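Local coordinates for protein NH(3)-dependent NAD(+) synthetase (Francisella tularensis subsp. holarctica LVS, PDB 3FIU) that belongs to the NAD synthase family of the HUP clan and binds adenosine monophosphate, pyrophosphate and magnesium ions in this crystal, at residues Ser23-Gly35 / Leu128-Thr142. Numbering follows the deposited sequence. Where two conformers were deposited one is given.
With AMP (adenosine monophosphate), chain G.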
ATOM      1  N   SER A  23      11.613   3.538 -18.136  1.00 28.77           N
ATOM      2  CA  SER A  23      11.243   2.883 -16.893  1.00 28.06           C
ATOM      3  C   SER A  23      10.200   1.794 -17.127  1.00 28.57           C
ATOM      4  O   SER A  23      10.316   0.704 -16.584  1.00 28.87           O
ATOM      5  CB  SER A  23      10.756   3.907 -15.860  1.00 27.91           C
ATOM      6  OG  SER A  23      11.840   4.733 -15.451  1.00 27.87           O
ATOM      7  N   CYS A  24       9.208   2.085 -17.963  1.00 29.10           N
ATOM      8  CA  CYS A  24       8.115   1.150 -18.246  1.00 31.02           C
ATOM      9  C   CYS A  24       8.581  -0.044 -19.080  1.00 33.12           C
ATOM     10  O   CYS A  24       8.334  -1.202 -18.716  1.00 32.47           O
ATOM     11  CB  CYS A  24       6.964   1.881 -18.926  1.00 29.36           C
ATOM     12  SG  CYS A  24       5.543   0.888 -19.308  1.00 28.00           S
ATOM     13  N   MET A  25       9.268   0.245 -20.183  1.00 35.37           N
ATOM     14  CA  MET A  25       9.949  -0.781 -20.980  1.00 38.15           C
ATOM     15  C   MET A  25      10.781  -1.720 -20.102  1.00 38.13           C
ATOM     16  O   MET A  25      10.634  -2.947 -20.187  1.00 40.77           O
ATOM     17  CB  MET A  25      10.860  -0.125 -22.028  1.00 39.66           C
ATOM     18  CG  MET A  25      10.124   0.580 -23.151  1.00 46.53           C
ATOM     19  SD  MET A  25       9.021  -0.557 -24.004  1.00 61.11           S
ATOM     20  CE  MET A  25      10.228  -1.651 -24.778  1.00 61.71           C
ATOM     21  N   ASN A  26      11.633  -1.143 -19.252  1.00 36.60           N
ATOM     22  CA  ASN A  26      12.553  -1.920 -18.422  1.00 36.42           C
ATOM     23  C   ASN A  26      11.918  -2.580 -17.202  1.00 34.15           C
ATOM     24  O   ASN A  26      12.584  -3.335 -16.497  1.00 33.29           O
ATOM     25  CB  ASN A  26      13.740  -1.065 -17.954  1.00 37.56           C
ATOM     26  CG  ASN A  26      14.642  -0.619 -19.105  1.00 44.40           C
ATOM     27  OD1 ASN A  26      15.334   0.408 -19.002  1.00 47.69           O
ATOM     28  ND2 ASN A  26      14.639  -1.387 -20.207  1.00 45.91           N
ATOM     29  N   TYR A  27      10.640  -2.299 -16.950  1.00 31.44           N
ATOM     30  CA  TYR A  27      10.010  -2.719 -15.696  1.00 28.94           C
ATOM     31  C   TYR A  27      10.000  -4.239 -15.490  1.00 30.15           C
ATOM     32  O   TYR A  27      10.410  -4.704 -14.439  1.00 30.51           O
ATOM     33  CB  TYR A  27       8.605  -2.144 -15.558  1.00 26.01           C
ATOM     34  CG  TYR A  27       8.100  -2.112 -14.131  1.00 25.51           C
ATOM     35  CD1 TYR A  27       8.466  -1.080 -13.276  1.00 23.38           C
ATOM     36  CD2 TYR A  27       7.229  -3.109 -13.646  1.00 27.86           C
ATOM     37  CE1 TYR A  27       7.986  -1.016 -11.962  1.00 26.22           C
ATOM     38  CE2 TYR A  27       6.738  -3.052 -12.325  1.00 27.92           C
ATOM     39  CZ  TYR A  27       7.123  -1.996 -11.500  1.00 24.61           C
ATOM     40  OH  TYR A  27       6.658  -1.922 -10.200  1.00 25.63           O
ATOM     41  N   PRO A  28       9.535  -5.023 -16.484  1.00 31.19           N
ATOM     42  CA  PRO A  28       8.887  -4.740 -17.768  1.00 29.36           C
ATOM     43  C   PRO A  28       7.378  -4.602 -17.671  1.00 29.05           C
ATOM     44  O   PRO A  28       6.741  -5.303 -16.877  1.00 26.67           O
ATOM     45  CB  PRO A  28       9.202  -5.992 -18.582  1.00 29.88           C
ATOM     46  CG  PRO A  28       9.171  -7.078 -17.564  1.00 31.21           C
ATOM     47  CD  PRO A  28       9.775  -6.473 -16.315  1.00 30.25           C
ATOM     48  N   ALA A  29       6.812  -3.718 -18.498  1.00 26.69           N
ATOM     49  CA  ALA A  29       5.356  -3.539 -18.591  1.00 26.55           C
ATOM     50  C   ALA A  29       5.003  -3.034 -19.988  1.00 26.49           C
ATOM     51  O   ALA A  29       5.878  -2.556 -20.701  1.00 27.34           O
ATOM     52  CB  ALA A  29       4.849  -2.530 -17.524  1.00 26.03           C
ATOM     53  N   GLU A  30       3.729  -3.105 -20.359  1.00 25.04           N
ATOM     54  CA  GLU A  30       3.310  -2.649 -21.684  1.00 27.32           C
ATOM     55  C   GLU A  30       2.937  -1.142 -21.700  1.00 27.22           C
ATOM     56  O   GLU A  30       2.970  -0.486 -22.754  1.00 26.94           O
ATOM     57  CB  GLU A  30       2.168  -3.537 -22.202  1.00 28.93           C
ATOM     58  CG  GLU A  30       2.617  -4.978 -22.521  1.00 37.85           C
ATOM     59  CD  GLU A  30       1.456  -5.964 -22.670  1.00 45.55           C
ATOM     60  OE1 GLU A  30       0.352  -5.569 -23.133  1.00 49.95           O
ATOM     61  OE2 GLU A  30       1.657  -7.151 -22.324  1.00 50.76           O
ATOM     62  N   GLY A  31       2.627  -0.576 -20.529  1.00 24.25           N
ATOM     63  CA  GLY A  31       2.114   0.795 -20.459  1.00 22.57           C
ATOM     64  C   GLY A  31       1.689   1.182 -19.051  1.00 21.67           C
ATOM     65  O   GLY A  31       2.197   0.623 -18.046  1.00 19.58           O
ATOM     66  N   PHE A  32       0.716   2.083 -18.986  1.00 20.53           N
ATOM     67  CA  PHE A  32       0.395   2.802 -17.776  1.00 19.77           C
ATOM     68  C   PHE A  32      -1.077   2.777 -17.458  1.00 18.99           C
ATOM     69  O   PHE A  32      -1.940   2.639 -18.337  1.00 18.53           O
ATOM     70  CB  PHE A  32       0.799   4.283 -17.938  1.00 20.86           C
ATOM     71  CG  PHE A  32       2.249   4.482 -18.310  1.00 23.28           C
ATOM     72  CD1 PHE A  32       2.610   4.777 -19.631  1.00 20.89           C
ATOM     73  CD2 PHE A  32       3.252   4.373 -17.337  1.00 20.37           C
ATOM     74  CE1 PHE A  32       3.969   4.942 -19.971  1.00 24.15           C
ATOM     75  CE2 PHE A  32       4.604   4.563 -17.656  1.00 20.32           C
ATOM     76  CZ  PHE A  32       4.962   4.827 -18.996  1.00 23.11           C
ATOM     77  N   VAL A  33      -1.355   2.973 -16.179  1.00 15.92           N
ATOM     78  CA  VAL A  33      -2.701   3.292 -15.745  1.00 16.43           C
ATOM     79  C   VAL A  33      -2.579   4.399 -14.693  1.00 18.33           C
ATOM     80  O   VAL A  33      -1.569   4.468 -13.938  1.00 17.75           O
ATOM     81  CB  VAL A  33      -3.476   2.026 -15.251  1.00 16.09           C
ATOM     82  CG1 VAL A  33      -2.827   1.415 -14.008  1.00 18.53           C
ATOM     83  CG2 VAL A  33      -5.001   2.331 -14.991  1.00 16.38           C
ATOM     84  N   ILE A  34      -3.596   5.257 -14.648  1.00 16.79           N
ATOM     85  CA  ILE A  34      -3.559   6.425 -13.779  1.00 17.81           C
ATOM     86  C   ILE A  34      -4.977   6.771 -13.343  1.00 17.23           C
ATOM     87  O   ILE A  34      -5.902   6.634 -14.135  1.00 18.04           O
ATOM     88  CB  ILE A  34      -2.878   7.613 -14.474  1.00 19.88           C
ATOM     89  CG1 ILE A  34      -2.713   8.771 -13.479  1.00 18.63           C
ATOM     90  CG2 ILE A  34      -3.699   8.094 -15.677  1.00 21.84           C
ATOM     91  CD1 ILE A  34      -1.653   9.747 -13.881  1.00 25.20           C
ATOM     92  N   GLY A  35      -5.150   7.136 -12.068  1.00 14.54           N
ATOM     93  CA  GLY A  35      -6.443   7.646 -11.599  1.00 16.11           C
ATOM     94  C   GLY A  35      -6.553   9.146 -11.881  1.00 19.25           C
ATOM     95  O   GLY A  35      -5.665   9.929 -11.489  1.00 17.07           O
ATOM     96  N   LEU A 128      -6.827   0.627  -9.529  1.00 16.51           N
ATOM     97  CA  LEU A 128      -5.637   0.806 -10.358  1.00 15.41           C
ATOM     98  C   LEU A 128      -4.790  -0.442 -10.523  1.00 16.75           C
ATOM     99  O   LEU A 128      -4.388  -0.767 -11.651  1.00 16.31           O
ATOM    100  CB  LEU A 128      -4.768   1.963  -9.823  1.00 14.78           C
ATOM    101  CG  LEU A 128      -5.474   3.324  -9.957  1.00 15.19           C
ATOM    102  CD1 LEU A 128      -4.768   4.333  -9.086  1.00 19.16           C
ATOM    103  CD2 LEU A 128      -5.523   3.777 -11.414  1.00 16.22           C
ATOM    104  N   TYR A 129      -4.507  -1.119  -9.413  1.00 15.39           N
ATOM    105  CA  TYR A 129      -3.754  -2.376  -9.410  1.00 16.44           C
ATOM    106  C   TYR A 129      -4.513  -3.565 -10.021  1.00 16.26           C
ATOM    107  O   TYR A 129      -3.897  -4.413 -10.613  1.00 17.52           O
ATOM    108  CB  TYR A 129      -3.223  -2.684  -7.980  1.00 17.60           C
ATOM    109  CG  TYR A 129      -1.934  -1.907  -7.772  1.00 17.79           C
ATOM    110  CD1 TYR A 129      -1.947  -0.628  -7.185  1.00 17.44           C
ATOM    111  CD2 TYR A 129      -0.727  -2.387  -8.315  1.00 17.50           C
ATOM    112  CE1 TYR A 129      -0.763   0.126  -7.082  1.00 14.54           C
ATOM    113  CE2 TYR A 129       0.435  -1.669  -8.206  1.00 16.76           C
ATOM    114  CZ  TYR A 129       0.424  -0.408  -7.595  1.00 18.72           C
ATOM    115  OH  TYR A 129       1.611   0.317  -7.513  1.00 17.50           O
ATOM    116  N   ALA A 130      -5.832  -3.638  -9.844  1.00 15.13           N
ATOM    117  CA  ALA A 130      -6.632  -4.657 -10.545  1.00 15.43           C
ATOM    118  C   ALA A 130      -6.505  -4.479 -12.059  1.00 17.45           C
ATOM    119  O   ALA A 130      -6.327  -5.468 -12.805  1.00 19.09           O
ATOM    120  CB  ALA A 130      -8.119  -4.583 -10.134  1.00 15.79           C
ATOM    121  N   TYR A 131      -6.630  -3.233 -12.526  1.00 15.58           N
ATOM    122  CA  TYR A 131      -6.458  -2.960 -13.966  1.00 17.21           C
ATOM    123  C   TYR A 131      -5.036  -3.290 -14.430  1.00 16.35           C
ATOM    124  O   TYR A 131      -4.832  -4.001 -15.418  1.00 19.84           O
ATOM    125  CB  TYR A 131      -6.771  -1.489 -14.306  1.00 18.56           C
ATOM    126  CG  TYR A 131      -6.739  -1.250 -15.806  1.00 18.67           C
ATOM    127  CD1 TYR A 131      -7.887  -1.403 -16.575  1.00 17.32           C
ATOM    128  CD2 TYR A 131      -5.544  -0.928 -16.453  1.00 21.38           C
ATOM    129  CE1 TYR A 131      -7.855  -1.216 -17.961  1.00 21.05           C
ATOM    130  CE2 TYR A 131      -5.499  -0.742 -17.838  1.00 20.85           C
ATOM    131  CZ  TYR A 131      -6.665  -0.905 -18.587  1.00 20.39           C
ATOM    132  OH  TYR A 131      -6.638  -0.716 -19.963  1.00 22.54           O
ATOM    133  N   ALA A 132      -4.054  -2.765 -13.709  1.00 16.82           N
ATOM    134  CA  ALA A 132      -2.652  -2.905 -14.069  1.00 19.27           C
ATOM    135  C   ALA A 132      -2.262  -4.386 -14.220  1.00 21.07           C
ATOM    136  O   ALA A 132      -1.557  -4.778 -15.185  1.00 20.57           O
ATOM    137  CB  ALA A 132      -1.779  -2.240 -12.996  1.00 18.78           C
ATOM    138  N   GLN A 133      -2.704  -5.208 -13.273  1.00 19.92           N
ATOM    139  CA  GLN A 133      -2.320  -6.619 -13.315  1.00 21.28           C
ATOM    140  C   GLN A 133      -3.021  -7.330 -14.454  1.00 22.22           C
ATOM    141  O   GLN A 133      -2.423  -8.207 -15.090  1.00 22.63           O
ATOM    142  CB  GLN A 133      -2.558  -7.328 -11.977  1.00 22.29           C
ATOM    143  CG  GLN A 133      -1.951  -8.754 -11.967  1.00 25.09           C
ATOM    144  CD  GLN A 133      -2.006  -9.436 -10.613  1.00 34.03           C
ATOM    145  OE1 GLN A 133      -2.623  -8.937  -9.647  1.00 30.29           O
ATOM    146  NE2 GLN A 133      -1.345 -10.590 -10.529  1.00 32.75           N
ATOM    147  N   GLN A 134      -4.272  -6.951 -14.727  1.00 21.59           N
ATOM    148  CA  GLN A 134      -5.005  -7.558 -15.839  1.00 25.02           C
ATOM    149  C   GLN A 134      -4.413  -7.196 -17.217  1.00 25.00           C
ATOM    150  O   GLN A 134      -4.466  -8.013 -18.129  1.00 25.95           O
ATOM    151  CB  GLN A 134      -6.490  -7.205 -15.787  1.00 25.09           C
ATOM    152  CG  GLN A 134      -7.283  -7.868 -16.898  1.00 34.73           C
ATOM    153  CD  GLN A 134      -8.774  -7.911 -16.638  1.00 44.14           C
ATOM    154  OE1 GLN A 134      -9.229  -7.711 -15.506  1.00 48.86           O
ATOM    155  NE2 GLN A 134      -9.552  -8.184 -17.697  1.00 48.52           N
ATOM    156  N   TYR A 135      -3.847  -5.996 -17.358  1.00 24.37           N
ATOM    157  CA  TYR A 135      -3.387  -5.492 -18.671  1.00 25.05           C
ATOM    158  C   TYR A 135      -1.890  -5.232 -18.754  1.00 24.26           C
ATOM    159  O   TYR A 135      -1.439  -4.534 -19.668  1.00 26.20           O
ATOM    160  CB  TYR A 135      -4.169  -4.231 -19.094  1.00 23.96           C
ATOM    161  CG  TYR A 135      -5.623  -4.521 -19.382  1.00 27.36           C
ATOM    162  CD1 TYR A 135      -6.039  -4.878 -20.668  1.00 26.38           C
ATOM    163  CD2 TYR A 135      -6.576  -4.466 -18.367  1.00 22.06           C
ATOM    164  CE1 TYR A 135      -7.376  -5.160 -20.934  1.00 28.01           C
ATOM    165  CE2 TYR A 135      -7.920  -4.749 -18.618  1.00 25.96           C
ATOM    166  CZ  TYR A 135      -8.307  -5.094 -19.912  1.00 31.00           C
ATOM    167  OH  TYR A 135      -9.620  -5.389 -20.171  1.00 31.22           O
ATOM    168  N   ASN A 136      -1.132  -5.794 -17.809  1.00 24.17           N
ATOM    169  CA  ASN A 136       0.338  -5.585 -17.703  1.00 25.19           C
ATOM    170  C   ASN A 136       0.762  -4.113 -17.781  1.00 25.19           C
ATOM    171  O   ASN A 136       1.592  -3.736 -18.609  1.00 26.28           O
ATOM    172  CB  ASN A 136       1.127  -6.429 -18.738  1.00 26.61           C
ATOM    173  CG  ASN A 136       2.641  -6.447 -18.471  0.50 28.61           C
ATOM    174  OD1 ASN A 136       3.444  -6.444 -19.411  0.50 32.62           O
ATOM    175  ND2 ASN A 136       3.030  -6.457 -17.199  0.50 26.12           N
ATOM    176  N   ARG A 137       0.176  -3.281 -16.927  1.00 23.22           N
ATOM    177  CA  ARG A 137       0.544  -1.869 -16.862  1.00 21.75           C
ATOM    178  C   ARG A 137       1.272  -1.573 -15.578  1.00 21.94           C
ATOM    179  O   ARG A 137       1.198  -2.358 -14.639  1.00 21.18           O
ATOM    180  CB  ARG A 137      -0.711  -0.972 -16.895  1.00 21.18           C
ATOM    181  CG  ARG A 137      -1.632  -1.208 -18.117  1.00 20.08           C
ATOM    182  CD  ARG A 137      -0.970  -0.859 -19.463  1.00 23.38           C
ATOM    183  NE  ARG A 137      -1.895  -1.145 -20.565  1.00 20.79           N
ATOM    184  CZ  ARG A 137      -2.856  -0.319 -20.978  1.00 24.68           C
ATOM    185  NH1 ARG A 137      -3.000   0.891 -20.415  1.00 22.95           N
ATOM    186  NH2 ARG A 137      -3.664  -0.684 -21.975  1.00 23.35           N
ATOM    187  N   ILE A 138       1.948  -0.432 -15.516  1.00 19.68           N
ATOM    188  CA  ILE A 138       2.385   0.076 -14.212  1.00 20.71           C
ATOM    189  C   ILE A 138       1.543   1.267 -13.757  1.00 18.13           C
ATOM    190  O   ILE A 138       1.029   2.000 -14.591  1.00 17.68           O
ATOM    191  CB  ILE A 138       3.889   0.377 -14.137  1.00 19.08           C
ATOM    192  CG1 ILE A 138       4.339   1.373 -15.229  1.00 22.83           C
ATOM    193  CG2 ILE A 138       4.641  -0.919 -14.221  1.00 20.54           C
ATOM    194  CD1 ILE A 138       5.818   1.852 -15.021  1.00 20.19           C
ATOM    195  N   VAL A 139       1.404   1.433 -12.439  1.00 16.80           N
ATOM    196  CA  VAL A 139       0.532   2.456 -11.867  1.00 18.42           C
ATOM    197  C   VAL A 139       1.341   3.716 -11.633  1.00 19.67           C
ATOM    198  O   VAL A 139       2.317   3.727 -10.856  1.00 18.80           O
ATOM    199  CB  VAL A 139      -0.087   1.988 -10.503  1.00 19.12           C
ATOM    200  CG1 VAL A 139      -0.918   3.124  -9.881  1.00 18.68           C
ATOM    201  CG2 VAL A 139      -0.914   0.751 -10.704  1.00 20.99           C
ATOM    202  N   ILE A 140       0.936   4.789 -12.297  1.00 20.10           N
ATOM    203  CA  ILE A 140       1.577   6.085 -12.101  1.00 19.15           C
ATOM    204  C   ILE A 140       1.000   6.791 -10.886  1.00 20.26           C
ATOM    205  O   ILE A 140      -0.215   7.084 -10.849  1.00 23.53           O
ATOM    206  CB  ILE A 140       1.359   6.993 -13.305  1.00 20.58           C
ATOM    207  CG1 ILE A 140       2.013   6.390 -14.546  1.00 22.83           C
ATOM    208  CG2 ILE A 140       1.919   8.421 -12.955  1.00 19.75           C
ATOM    209  CD1 ILE A 140       1.805   7.180 -15.821  1.00 21.17           C
ATOM    210  N   GLY A 141       1.848   7.074  -9.894  1.00 18.97           N
ATOM    211  CA  GLY A 141       1.445   7.883  -8.746  1.00 19.74           C
ATOM    212  C   GLY A 141       1.691   9.360  -9.047  1.00 19.45           C
ATOM    213  O   GLY A 141       2.621   9.704  -9.765  1.00 19.32           O
ATOM    214  N   THR A 142       0.836  10.228  -8.507  1.00 19.45           N
ATOM    215  CA  THR A 142       0.819  11.636  -8.946  1.00 19.03           C
ATOM    216  C   THR A 142       1.411  12.610  -7.922  1.00 19.22           C
ATOM    217  O   THR A 142       1.377  13.824  -8.143  1.00 19.52           O
ATOM    218  CB  THR A 142      -0.607  12.101  -9.260  1.00 18.29           C
ATOM    219  OG1 THR A 142      -1.366  12.083  -8.059  1.00 18.38           O
ATOM    220  CG2 THR A 142      -1.277  11.201 -10.337  1.00 17.65           C
TER
HETATM  221  P   AMP G3001      -5.259  14.546  -4.275  1.00 26.74           P
HETATM  222  O1P AMP G3001      -3.800  14.960  -4.339  1.00 21.62           O
HETATM  223  O2P AMP G3001      -5.622  13.910  -2.923  1.00 24.31           O
HETATM  224  O3P AMP G3001      -6.293  15.499  -4.762  1.00 22.27           O
HETATM  225  O5' AMP G3001      -5.391  13.239  -5.236  1.00 23.48           O
HETATM  226  C5' AMP G3001      -4.344  12.246  -5.215  1.00 20.20           C
HETATM  227  C4' AMP G3001      -4.547  11.320  -6.401  1.00 22.09           C
HETATM  228  O4' AMP G3001      -5.611  10.391  -6.163  1.00 22.00           O
HETATM  229  C3' AMP G3001      -4.983  12.043  -7.669  1.00 20.60           C
HETATM  230  O3' AMP G3001      -3.837  12.611  -8.289  1.00 17.93           O
HETATM  231  C2' AMP G3001      -5.585  10.902  -8.483  1.00 13.94           C
HETATM  232  O2' AMP G3001      -4.565  10.163  -9.189  1.00 16.62           O
HETATM  233  C1' AMP G3001      -6.228  10.027  -7.402  1.00 17.66           C
HETATM  234  N9  AMP G3001      -7.661  10.384  -7.293  1.00 21.33           N
HETATM  235  C8  AMP G3001      -8.241  11.204  -6.375  1.00 23.26           C
HETATM  236  N7  AMP G3001      -9.579  11.313  -6.589  1.00 23.12           N
HETATM  237  C5  AMP G3001      -9.853  10.570  -7.688  1.00 21.10           C
HETATM  238  C6  AMP G3001     -11.074  10.234  -8.443  1.00 20.64           C
HETATM  239  N6  AMP G3001     -12.267  10.772  -8.099  1.00 17.82           N
HETATM  240  N1  AMP G3001     -10.909   9.402  -9.489  1.00 16.94           N
HETATM  241  C2  AMP G3001      -9.728   8.875  -9.871  1.00 20.07           C
HETATM  242  N3  AMP G3001      -8.558   9.118  -9.216  1.00 22.21           N
HETATM  243  C4  AMP G3001      -8.596   9.947  -8.135  1.00 22.05           C
HETATM  244  O   HOH W   1      -1.519  -3.475 -22.057  1.00 35.81           O
HETATM  245  O   HOH W   2      -2.913   6.944 -10.380  1.00 18.26           O
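Strand 31-35 pairs in parallel with strand 137-139, with Ile-138 N bonded to Gly-31 O, Val-33 N to Ile-138 O, and Ile-140 N to Val-33 O (3.0 Å). One step earlier in the chain, Glu-30 N donates to Asn-136 O (2.8 Å). Ile-138 and Phe-32 lie on one face of the sheet. Ile-138 CG2 sits over the centre of the Tyr-27 ring, 3.5 Å from the centroid, in a CH-pi contact. Its CG1 and CD1 run beside the Phe-32 ring and in the same direction. Ile-140 CD1 reaches Phe-32 CD2 at 3.5 Å. The two strands belong to the parallel sheet of the HUP fold, order 3-2-1-4, with 137-139 as the outermost strand on its side within this chain. On the other face, Val-33 packs against helix 128-135, which runs nearly antiparallel to strand 31-35. Its chi1 of 64° sets CG2 anti to the backbone N, where it meets Tyr-131 CD2 at 3.6 Å, and turns CG1 to Ala-132 CB and Val-139 CG2. Arg-137 bends at chi2 (-64°) and brings NH1 back to Phe-32 O (2.9 Å), which lies in the guanidinium plane. NH1 also bonds Thr-57. A water links Arg-137 NE, Glu-30 OE1 and Tyr-135 O. At the strand end a second water joins Gly-35 N to Ile-140 O. Gly-35 O accepts a 2.6 Å hydrogen bond from O2' of adenosine monophosphate, and Thr-142 OG1 lies 2.5 Å from O3' of the same ligand.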